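Local atomic coordinates of N-acetyltransferase (Staphylococcus aureus subsp. aureus, PDB entry 4M85), a protein that probably transfers an acetyl group from acetyl-coenzyme A to an acceptor amine, as an acetyltransferase of the GNAT fold. Residues A[121-124]-A[125-128]; A[173-177]-A[178-182]; A[86-90]-A[91-95]; A[78-81]-A[82-85]. All blocks are in the same frame, centred on the assembly; numbering follows the deposited sequence.

Contact 1: residues A[121-124]-A[125-128]; sequences TFAA and YRGR
R126 reaches back past A123 to hold the carbonyl of T121, the last residue of strand 114-121. Its NH2 meets T121 O at 2.9 Å, almost in line with the C=O and nearly in the guanidinium plane, and R126 NE adds a weak second bond at 3.3 Å to the same oxygen. Two N-H groups on one edge thus fix the rotation of the guanidinium, and A123 CA lies over one of its faces. A bend at chi3 (-149°) in the arginine chain turns this edge toward the strand end.

Next come the backbone bonds that close the turn. Y125 N donates to F122 O at 2.9 Å and R126 N to A123 O at 3.2 Å. F122 CB comes to the rim of the Y125 ring, 3.9 Å from Y125 CD2, near the ring plane. Water 1 donates to A124 O and to R126 O and accepts from R128 NE, at 2.9 Å, while Y125 CD1 lies over one face of the R128 guanidinium, toward its rim.

Farther out, F122 packs on helix 13-26, and T121 and Y125 touch I130 of the following helix. The loop between strand 114-121 and helix 130-140, with R-x-x-G-x-A beginning at R126, matches motif A of GNAT enzymes; in relatives this loop receives the pyrophosphate of acetyl-CoA, and it probably does so here.

Contact 2: residues A[173-177]-A[178-182]; sequences IELYK and HMYHH
I173 and Y180 face each other as a hydrogen-bonded antiparallel pair, and here the hairpin is packed tightly. I173 N donates to Y180 O and Y180 N to I173 O, each bond 2.8 Å long. On the face that carries both side chains, I173 CG2 touches Y180 CB at 3.9 Å. The Y180 ring then runs alongside the partner strand, across the L175 side chain at about a right angle, so that L175 CB lies 3.7 Å from Y180 CE1. CG of Y180 stands opposite the carbonyl carbon (chi1 -63°), which sends the ring toward the turn and brings its edge near the carbonyl oxygens of I173 and L175. At the turn end of this face, water 2 lies in the plane of the Y180 ring and donates to L175 O at 2.9 Å.

The other face, with the non-hydrogen-bonded pair E174 and M179, is the solvent side. E174 runs out fully extended, while M179, bent at chi2 and chi3, folds its methyl back to lie 3.5 Å from E174 CG, so CE meets the aliphatic part of an exposed acid. The strands are joined through a type I' turn, with Y176 and K177 at positive phi, and L175 and H178 close it with a reciprocal backbone pair. K177 leads outward to solvent. Beyond the two strands, Y176 OH bonds to V106 N, and H182 is held by N150 and E113.

Chemically, backbone bonds and apolar contacts set the hairpin's geometry, whereas the charged ends of E174 and K177 play no part in joining its strands.

Contact 3: residues A[86-90]-A[91-95]; sequences KAWEL and LDLPE
L91 N donates to W88 O at 3.2 Å, the one direct hydrogen bond between 86-90 and 91-95. It ends the 3-10 turns begun by two bonds within 86-90, from E89 N to K86 O and from L90 N to A87 O. The same W88 oxygen is pressed by the L91 side chain, whose CG lies 3.3 Å away. Water 3 donates to L91 O and, weakly, to E89 O, a second link between the two halves on the outer side.

Round the indole the contact becomes apolar. L91 CD1 sits over one face of W88, 4.0 Å from the centroid of the six-membered ring and 22° off its normal, a CH-pi contact displaced toward the rim. With CG opposite its backbone N (chi1 -172°), the tryptophan swings inward beneath the chain and offers that face to the leucine. L93 crosses the indole at about a right angle, its CD1 3.7 Å from W88 NE1. On the solvent side K86 NZ pairs with E89 OE1 in a salt bridge of 3.2 Å.

Y53 meets W88 edge-to-face, and T102 and P103 also touch the indole. S47 of helix 37-49 touches W88 and L91, A43 touches L93, and K46 binds D92 O; the segment therefore runs from the end of helix 81-86 across helix 37-49 to P94, the N-cap of helix 95-98.

Contact 4: residues A[78-81]-A[82-85]; sequences GENE and LKYE
N80 and Y84 lie one turn apart, and the tyrosine ring folds back over the residue that begins its helix. N80 CB stands over the ring face, 3.9 Å from its centroid and 30° off the normal, in a CH-pi contact; N80 O lies above the same ring, 3.2 Å from Y84 CD2 and displaced toward the rim. The amide of N80 is turned almost perpendicular to the ring, their planes 88° apart. A first torsion of -61° places CG of Y84 opposite its carbonyl carbon, which points the ring back toward the helix start. K83 lies side by side with N80, running the same way, but is bent at chi3 and chi4.

Beneath these side chains the helical pattern sets in: Y84 N donates to N80 O at 2.9 Å and E85 N to E81 O at 3.0 Å. N80 is the N-cap, yet its side chain makes no capping bond. Waters serve the first turn instead, water 4 accepting from L82 N and donating to G78 O, water 5 doing the same between K83 N and E79 O.

E81 and E85 turn their carboxylates inward. Both form salt bridges to R54; E81 also takes the backbone N-H groups of E108 and A109, and E85 bonds to the hydroxyls of T102 and Y53 and to the backbone N-H of L104, so these buried acids are well supplied with partners. Y76 and H59 meet the Y84 ring from outside. Taken together, this is the first turn of an alpha helix, whose early N-H groups of L82 and K83 are met by waters; helix 81-86 follows strand 68-77 on the way to strand 114-121 in the GNAT sheet.

Contacts 4 and 3 adjoin in the sequence, their centres 16 Å apart, and form one continuous stretch, from the start of helix 81-86 through a 3-10 turn to the N-cap of helix 95-98, in the connection between strands 68-77 and 114-121. One loop draws three contacts together: T102 and P103 touch both E85 and W88, E108 and A109 bind E81, and V106 takes the hydroxyl of Y176. Contact 2 comes within about 6 Å of contact 4, nearest atoms. Contact 1 stands apart, its centre 31 Å from that of contact 3 and 29 Å from that of contact 4, across the chain's centre. It is also the one at the probable acetyl-CoA pyrophosphate loop.

Contact 1: residues A[121-124]-A[125-128]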
loop_
_atom_site.group_PDB
_atom_site.type_symbol
_atom_site.label_atom_id
_atom_site.label_comp_id
_atom_site.label_asym_id
_atom_site.label_seq_id
_atom_site.Cartn_x
_atom_site.Cartn_y
_atom_site.Cartn_z
ATOM N N THR A 121 -0.267 -1.157 -9.575
ATOM C CA THR A 121 0.407 -1.638 -10.791
ATOM C C THR A 121 0.770 -0.431 -11.648
ATOM O O THR A 121 -0.030 0.480 -11.788
ATOM C CB THR A 121 -0.495 -2.617 -11.603
ATOM O OG1 THR A 121 -0.999 -3.639 -10.750
ATOM C CG2 THR A 121 0.277 -3.318 -12.706
ATOM N N PHE A 122 1.973 -0.426 -12.222
ATOM C CA PHE A 122 2.320 0.587 -13.222
ATOM C C PHE A 122 1.431 0.459 -14.474
ATOM O O PHE A 122 1.112 -0.648 -14.932
ATOM C CB PHE A 122 3.791 0.499 -13.624
ATOM C CG PHE A 122 4.742 1.018 -12.585
ATOM C CD1 PHE A 122 4.743 2.369 -12.243
ATOM C CD2 PHE A 122 5.627 0.154 -11.945
ATOM C CE1 PHE A 122 5.623 2.854 -11.293
ATOM C CE2 PHE A 122 6.505 0.628 -10.983
ATOM C CZ PHE A 122 6.506 1.978 -10.663
ATOM N N ALA A 123 1.029 1.606 -15.015
ATOM C CA ALA A 123 0.142 1.664 -16.193
ATOM C C ALA A 123 0.617 0.790 -17.372
ATOM O O ALA A 123 -0.179 0.145 -18.036
ATOM C CB ALA A 123 -0.036 3.126 -16.626
ATOM N N ALA A 124 1.923 0.749 -17.597
ATOM C CA ALA A 124 2.509 -0.014 -18.707
ATOM C C ALA A 124 2.328 -1.524 -18.548
ATOM O O ALA A 124 2.479 -2.266 -19.516
ATOM C CB ALA A 124 3.996 0.320 -18.847
ATOM N N TYR A 125 2.013 -1.980 -17.335
ATOM C CA TYR A 125 1.894 -3.415 -17.096
ATOM C C TYR A 125 0.457 -3.814 -16.803
ATOM O O TYR A 125 0.203 -4.954 -16.456
ATOM C CB TYR A 125 2.836 -3.866 -15.983
ATOM C CG TYR A 125 4.292 -3.629 -16.292
ATOM C CD1 TYR A 125 5.026 -4.544 -17.036
ATOM C CD2 TYR A 125 4.928 -2.484 -15.850
ATOM C CE1 TYR A 125 6.363 -4.311 -17.336
ATOM C CE2 TYR A 125 6.257 -2.235 -16.135
ATOM C CZ TYR A 125 6.975 -3.149 -16.873
ATOM O OH TYR A 125 8.298 -2.876 -17.135
ATOM N N ARG A 126 -0.483 -2.884 -16.987
ATOM C CA ARG A 126 -1.880 -3.158 -16.697
ATOM C C ARG A 126 -2.484 -4.132 -17.698
ATOM O O ARG A 126 -2.021 -4.237 -18.837
ATOM C CB ARG A 126 -2.710 -1.874 -16.623
ATOM C CG ARG A 126 -2.780 -1.352 -15.201
ATOM C CD ARG A 126 -3.191 0.113 -15.105
ATOM N NE ARG A 126 -2.563 0.727 -13.941
ATOM C CZ ARG A 126 -2.844 1.933 -13.469
ATOM N NH1 ARG A 126 -3.773 2.690 -14.059
ATOM N NH2 ARG A 126 -2.192 2.384 -12.394
ATOM N N GLY A 127 -3.504 -4.850 -17.228
ATOM C CA GLY A 127 -4.214 -5.853 -18.015
ATOM C C GLY A 127 -3.556 -7.214 -18.042
ATOM O O GLY A 127 -3.888 -8.036 -18.891
ATOM N N ARG A 128 -2.631 -7.466 -17.119
ATOM C CA ARG A 128 -1.913 -8.741 -17.073
ATOM C C ARG A 128 -2.215 -9.564 -15.831
ATOM O O ARG A 128 -1.535 -10.547 -15.572
ATOM C CB ARG A 128 -0.407 -8.502 -17.167
ATOM C CG ARG A 128 0.004 -7.633 -18.341
ATOM C CD ARG A 128 1.514 -7.519 -18.426
ATOM N NE ARG A 128 1.909 -6.481 -19.378
ATOM C CZ ARG A 128 3.142 -6.322 -19.856
ATOM N NH1 ARG A 128 4.133 -7.137 -19.488
ATOM N NH2 ARG A 128 3.386 -5.340 -20.711
HETATM O O HOH W 1 0.338 -4.283 -20.345
#

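Contact 2: residues A[173-177]-A[178-182]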
loop_
_atom_site.group_PDB
_atom_site.type_symbol
_atom_site.label_atom_id
_atom_site.label_comp_id
_atom_site.label_asym_id
_atom_site.label_seq_id
_atom_site.Cartn_x
_atom_site.Cartn_y
_atom_site.Cartn_z
ATOM N N ILE A 173 -16.139 2.625 5.396
ATOM C CA ILE A 173 -15.283 3.535 6.159
ATOM C C ILE A 173 -14.945 4.756 5.323
ATOM O O ILE A 173 -14.714 4.647 4.106
ATOM C CB ILE A 173 -13.995 2.833 6.663
ATOM C CG1 ILE A 173 -13.175 3.780 7.554
ATOM C CG2 ILE A 173 -13.153 2.311 5.505
ATOM C CD1 ILE A 173 -12.034 3.108 8.295
ATOM N N GLU A 174 -14.967 5.922 5.966
ATOM C CA GLU A 174 -14.575 7.161 5.309
ATOM C C GLU A 174 -13.136 7.447 5.661
ATOM O O GLU A 174 -12.767 7.411 6.828
ATOM C CB GLU A 174 -15.434 8.357 5.747
ATOM C CG GLU A 174 -15.163 9.586 4.919
ATOM C CD GLU A 174 -15.942 10.821 5.342
ATOM O OE1 GLU A 174 -16.586 10.818 6.416
ATOM O OE2 GLU A 174 -15.862 11.814 4.585
ATOM N N LEU A 175 -12.349 7.764 4.646
ATOM C CA LEU A 175 -10.937 8.057 4.793
ATOM C C LEU A 175 -10.606 9.211 3.889
ATOM O O LEU A 175 -10.782 9.109 2.674
ATOM C CB LEU A 175 -10.096 6.834 4.382
ATOM C CG LEU A 175 -10.230 5.585 5.250
ATOM C CD1 LEU A 175 -9.345 4.474 4.690
ATOM C CD2 LEU A 175 -9.820 5.884 6.669
ATOM N N TYR A 176 -10.128 10.305 4.486
ATOM C CA TYR A 176 -9.755 11.515 3.759
ATOM C C TYR A 176 -10.810 11.927 2.728
ATOM O O TYR A 176 -10.510 12.115 1.564
ATOM C CB TYR A 176 -8.364 11.316 3.143
ATOM C CG TYR A 176 -7.401 10.724 4.165
ATOM C CD1 TYR A 176 -6.823 11.526 5.138
ATOM C CD2 TYR A 176 -7.125 9.368 4.188
ATOM C CE1 TYR A 176 -5.962 11.008 6.084
ATOM C CE2 TYR A 176 -6.275 8.828 5.137
ATOM C CZ TYR A 176 -5.694 9.653 6.078
ATOM O OH TYR A 176 -4.861 9.140 7.027
ATOM N N LYS A 177 -12.054 12.036 3.181
ATOM C CA LYS A 177 -13.169 12.523 2.362
ATOM C C LYS A 177 -13.552 11.615 1.185
ATOM O O LYS A 177 -14.202 12.087 0.246
ATOM C CB LYS A 177 -12.904 13.954 1.813
ATOM C CG LYS A 177 -12.351 14.976 2.816
ATOM C CD LYS A 177 -13.295 15.247 3.988
ATOM C CE LYS A 177 -14.290 16.358 3.672
ATOM N NZ LYS A 177 -15.567 16.176 4.433
ATOM N N HIS A 178 -13.139 10.346 1.204
ATOM C CA HIS A 178 -13.655 9.372 0.239
ATOM C C HIS A 178 -14.136 8.147 0.993
ATOM O O HIS A 178 -13.593 7.796 2.054
ATOM C CB HIS A 178 -12.613 8.985 -0.823
ATOM C CG HIS A 178 -12.201 10.118 -1.716
ATOM N ND1 HIS A 178 -10.883 10.391 -2.021
ATOM C CD2 HIS A 178 -12.934 11.062 -2.358
ATOM C CE1 HIS A 178 -10.819 11.449 -2.812
ATOM N NE2 HIS A 178 -12.050 11.875 -3.033
ATOM N N MET A 179 -15.176 7.518 0.460
ATOM C CA MET A 179 -15.785 6.353 1.082
ATOM C C MET A 179 -15.211 5.036 0.512
ATOM O O MET A 179 -14.964 4.896 -0.701
ATOM C CB MET A 179 -17.306 6.397 0.870
ATOM C CG MET A 179 -18.125 5.799 1.997
ATOM S SD MET A 179 -17.891 6.551 3.642
ATOM C CE MET A 179 -17.971 8.264 3.211
ATOM N N TYR A 180 -15.006 4.075 1.399
ATOM C CA TYR A 180 -14.446 2.784 1.036
ATOM C C TYR A 180 -15.270 1.625 1.610
ATOM O O TYR A 180 -15.774 1.699 2.733
ATOM C CB TYR A 180 -13.025 2.664 1.585
ATOM C CG TYR A 180 -12.050 3.666 1.013
ATOM C CD1 TYR A 180 -11.970 4.951 1.520
ATOM C CD2 TYR A 180 -11.214 3.323 -0.036
ATOM C CE1 TYR A 180 -11.070 5.856 1.001
ATOM C CE2 TYR A 180 -10.318 4.217 -0.560
ATOM C CZ TYR A 180 -10.257 5.486 -0.044
ATOM O OH TYR A 180 -9.375 6.399 -0.576
ATOM N N HIS A 181 -15.335 0.529 0.871
ATOM C CA HIS A 181 -15.890 -0.723 1.393
ATOM C C HIS A 181 -14.818 -1.425 2.207
ATOM O O HIS A 181 -13.765 -1.771 1.667
ATOM C CB HIS A 181 -16.284 -1.652 0.251
ATOM C CG HIS A 181 -17.402 -1.145 -0.604
ATOM N ND1 HIS A 181 -18.696 -1.019 -0.142
ATOM C CD2 HIS A 181 -17.443 -0.837 -1.924
ATOM C CE1 HIS A 181 -19.473 -0.606 -1.129
ATOM N NE2 HIS A 181 -18.738 -0.494 -2.221
ATOM N N HIS A 182 -15.078 -1.655 3.490
ATOM C CA HIS A 182 -14.181 -2.472 4.302
ATOM C C HIS A 182 -14.530 -3.932 4.035
ATOM O O HIS A 182 -15.683 -4.343 4.210
ATOM C CB HIS A 182 -14.307 -2.124 5.784
ATOM C CG HIS A 182 -13.220 -2.709 6.626
ATOM N ND1 HIS A 182 -11.943 -2.184 6.663
ATOM C CD2 HIS A 182 -13.202 -3.800 7.423
ATOM C CE1 HIS A 182 -11.197 -2.911 7.471
ATOM N NE2 HIS A 182 -11.936 -3.896 7.944
HETATM O O HOH W 2 -9.143 8.645 0.352
#

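Contact 3: residues A[86-90]-A[91-95]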
loop_
_atom_site.group_PDB
_atom_site.type_symbol
_atom_site.label_atom_id
_atom_site.label_comp_id
_atom_site.label_asym_id
_atom_site.label_seq_id
_atom_site.Cartn_x
_atom_site.Cartn_y
_atom_site.Cartn_z
ATOM N N LYS A 86 3.653 5.978 12.969
ATOM C CA LYS A 86 4.485 6.875 13.784
ATOM C C LYS A 86 5.950 6.810 13.369
ATOM O O LYS A 86 6.682 7.795 13.494
ATOM C CB LYS A 86 4.316 6.536 15.265
ATOM C CG LYS A 86 4.900 7.551 16.218
ATOM C CD LYS A 86 4.420 7.254 17.632
ATOM C CE LYS A 86 5.114 8.107 18.692
ATOM N NZ LYS A 86 5.062 9.555 18.352
ATOM N N ALA A 87 6.383 5.680 12.822
ATOM C CA ALA A 87 7.780 5.523 12.420
ATOM C C ALA A 87 8.224 6.504 11.324
ATOM O O ALA A 87 9.422 6.723 11.151
ATOM C CB ALA A 87 8.070 4.080 11.997
ATOM N N TRP A 88 7.264 7.112 10.621
ATOM C CA TRP A 88 7.545 8.198 9.710
ATOM C C TRP A 88 8.458 9.269 10.342
ATOM O O TRP A 88 9.313 9.853 9.663
ATOM C CB TRP A 88 6.247 8.824 9.244
ATOM C CG TRP A 88 6.398 9.840 8.165
ATOM C CD1 TRP A 88 6.440 11.198 8.311
ATOM C CD2 TRP A 88 6.465 9.588 6.761
ATOM N NE1 TRP A 88 6.546 11.806 7.078
ATOM C CE2 TRP A 88 6.566 10.841 6.111
ATOM C CE3 TRP A 88 6.447 8.431 5.984
ATOM C CZ2 TRP A 88 6.658 10.954 4.725
ATOM C CZ3 TRP A 88 6.543 8.546 4.622
ATOM C CH2 TRP A 88 6.656 9.805 4.002
ATOM N N GLU A 89 8.279 9.491 11.643
ATOM C CA GLU A 89 9.051 10.473 12.381
ATOM C C GLU A 89 10.552 10.166 12.536
ATOM O O GLU A 89 11.349 11.058 12.856
ATOM C CB GLU A 89 8.400 10.680 13.736
ATOM C CG GLU A 89 6.975 11.196 13.625
ATOM C CD GLU A 89 6.409 11.647 14.959
ATOM O OE1 GLU A 89 6.662 10.939 15.983
ATOM O OE2 GLU A 89 5.730 12.714 14.967
ATOM N N LEU A 90 10.950 8.919 12.283
ATOM C CA LEU A 90 12.356 8.519 12.350
ATOM C C LEU A 90 13.105 8.696 11.032
ATOM O O LEU A 90 14.278 8.334 10.941
ATOM C CB LEU A 90 12.466 7.056 12.811
ATOM C CG LEU A 90 11.670 6.752 14.108
ATOM C CD1 LEU A 90 11.725 5.286 14.497
ATOM C CD2 LEU A 90 12.196 7.625 15.230
ATOM N N LEU A 91 12.445 9.234 10.004
ATOM C CA LEU A 91 13.085 9.408 8.689
ATOM C C LEU A 91 13.875 10.712 8.649
ATOM O O LEU A 91 13.576 11.644 9.399
ATOM C CB LEU A 91 12.025 9.397 7.563
ATOM C CG LEU A 91 11.128 8.164 7.516
ATOM C CD1 LEU A 91 10.079 8.231 6.405
ATOM C CD2 LEU A 91 11.998 6.908 7.394
ATOM N N ASP A 92 14.877 10.768 7.771
ATOM C CA ASP A 92 15.717 11.950 7.610
ATOM C C ASP A 92 15.104 12.840 6.532
ATOM O O ASP A 92 15.390 12.663 5.341
ATOM C CB ASP A 92 17.147 11.572 7.198
ATOM C CG ASP A 92 17.757 10.509 8.087
ATOM O OD1 ASP A 92 17.671 10.621 9.339
ATOM O OD2 ASP A 92 18.347 9.563 7.523
ATOM N N LEU A 93 14.291 13.799 6.971
ATOM C CA LEU A 93 13.407 14.568 6.115
ATOM C C LEU A 93 13.604 16.073 6.298
ATOM O O LEU A 93 13.892 16.535 7.398
ATOM C CB LEU A 93 11.956 14.227 6.422
ATOM C CG LEU A 93 11.550 12.761 6.204
ATOM C CD1 LEU A 93 10.073 12.608 6.516
ATOM C CD2 LEU A 93 11.865 12.304 4.779
ATOM N N PRO A 94 13.446 16.832 5.213
ATOM C CA PRO A 94 13.454 18.282 5.314
ATOM C C PRO A 94 12.293 18.810 6.141
ATOM O O PRO A 94 11.221 18.176 6.237
ATOM C CB PRO A 94 13.357 18.751 3.862
ATOM C CG PRO A 94 12.844 17.580 3.100
ATOM C CD PRO A 94 13.337 16.369 3.822
ATOM N N GLU A 95 12.528 19.962 6.760
ATOM C CA GLU A 95 11.596 20.533 7.706
ATOM C C GLU A 95 10.262 20.849 7.027
ATOM O O GLU A 95 9.195 20.824 7.643
ATOM C CB GLU A 95 12.211 21.807 8.320
ATOM C CG GLU A 95 11.662 22.154 9.692
ATOM C CD GLU A 95 11.959 21.092 10.734
ATOM O OE1 GLU A 95 12.931 20.316 10.561
ATOM O OE2 GLU A 95 11.210 21.022 11.730
HETATM O O HOH W 3 14.489 12.104 12.446
#

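Contact 4: residues A[78-81]-A[82-85]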
loop_
_atom_site.group_PDB
_atom_site.type_symbol
_atom_site.label_atom_id
_atom_site.label_comp_id
_atom_site.label_asym_id
_atom_site.label_seq_id
_atom_site.Cartn_x
_atom_site.Cartn_y
_atom_site.Cartn_z
ATOM N N GLY A 78 -2.943 -5.199 11.520
ATOM C CA GLY A 78 -3.776 -4.082 11.945
ATOM C C GLY A 78 -3.471 -3.615 13.367
ATOM O O GLY A 78 -3.586 -2.432 13.686
ATOM N N GLU A 79 -3.028 -4.527 14.225
ATOM C CA GLU A 79 -2.798 -4.137 15.607
ATOM C C GLU A 79 -1.585 -3.225 15.753
ATOM O O GLU A 79 -1.558 -2.393 16.633
ATOM C CB GLU A 79 -2.739 -5.339 16.543
ATOM C CG GLU A 79 -1.553 -6.270 16.416
ATOM C CD GLU A 79 -1.545 -7.308 17.527
ATOM O OE1 GLU A 79 -2.307 -7.129 18.509
ATOM O OE2 GLU A 79 -0.794 -8.301 17.425
ATOM N N ASN A 80 -0.615 -3.331 14.858
ATOM C CA ASN A 80 0.533 -2.437 14.885
ATOM C C ASN A 80 0.452 -1.251 13.904
ATOM O O ASN A 80 1.447 -0.550 13.698
ATOM C CB ASN A 80 1.795 -3.251 14.642
ATOM C CG ASN A 80 2.179 -4.126 15.837
ATOM O OD1 ASN A 80 1.765 -3.893 16.959
ATOM N ND2 ASN A 80 2.991 -5.134 15.588
ATOM N N GLU A 81 -0.725 -0.999 13.332
ATOM C CA GLU A 81 -0.877 -0.002 12.253
ATOM C C GLU A 81 -0.355 1.384 12.635
ATOM O O GLU A 81 0.439 1.975 11.905
ATOM C CB GLU A 81 -2.348 0.150 11.826
ATOM C CG GLU A 81 -2.539 1.095 10.649
ATOM C CD GLU A 81 -3.998 1.355 10.281
ATOM O OE1 GLU A 81 -4.920 0.667 10.780
ATOM O OE2 GLU A 81 -4.236 2.273 9.472
ATOM N N LEU A 82 -0.854 1.913 13.749
ATOM C CA LEU A 82 -0.475 3.252 14.196
ATOM C C LEU A 82 1.000 3.301 14.646
ATOM O O LEU A 82 1.626 4.340 14.546
ATOM C CB LEU A 82 -1.429 3.745 15.293
ATOM C CG LEU A 82 -2.888 3.989 14.875
ATOM C CD1 LEU A 82 -3.614 4.767 15.966
ATOM C CD2 LEU A 82 -2.985 4.743 13.563
ATOM N N LYS A 83 1.567 2.178 15.090
ATOM C CA LYS A 83 2.994 2.134 15.405
ATOM C C LYS A 83 3.849 2.238 14.145
ATOM O O LYS A 83 4.880 2.937 14.120
ATOM C CB LYS A 83 3.348 0.863 16.150
ATOM C CG LYS A 83 4.806 0.819 16.568
ATOM C CD LYS A 83 5.161 -0.509 17.209
ATOM C CE LYS A 83 5.894 -1.426 16.249
ATOM N NZ LYS A 83 5.618 -2.862 16.521
ATOM N N TYR A 84 3.429 1.545 13.088
ATOM C CA TYR A 84 4.084 1.706 11.782
ATOM C C TYR A 84 4.025 3.163 11.279
ATOM O O TYR A 84 5.037 3.724 10.815
ATOM C CB TYR A 84 3.475 0.735 10.756
ATOM C CG TYR A 84 3.626 -0.729 11.132
ATOM C CD1 TYR A 84 4.787 -1.197 11.722
ATOM C CD2 TYR A 84 2.596 -1.639 10.898
ATOM C CE1 TYR A 84 4.933 -2.528 12.057
ATOM C CE2 TYR A 84 2.729 -2.975 11.236
ATOM C CZ TYR A 84 3.896 -3.411 11.812
ATOM O OH TYR A 84 4.040 -4.745 12.172
ATOM N N GLU A 85 2.843 3.759 11.367
ATOM C CA GLU A 85 2.619 5.144 10.928
ATOM C C GLU A 85 3.518 6.149 11.656
ATOM O O GLU A 85 4.050 7.062 11.062
ATOM C CB GLU A 85 1.145 5.524 11.148
ATOM C CG GLU A 85 0.792 6.985 10.858
ATOM C CD GLU A 85 1.028 7.371 9.411
ATOM O OE1 GLU A 85 1.219 6.461 8.589
ATOM O OE2 GLU A 85 1.019 8.586 9.106
HETATM O O HOH W 4 -3.218 0.331 15.160
HETATM O O HOH W 5 -0.250 0.262 16.916
#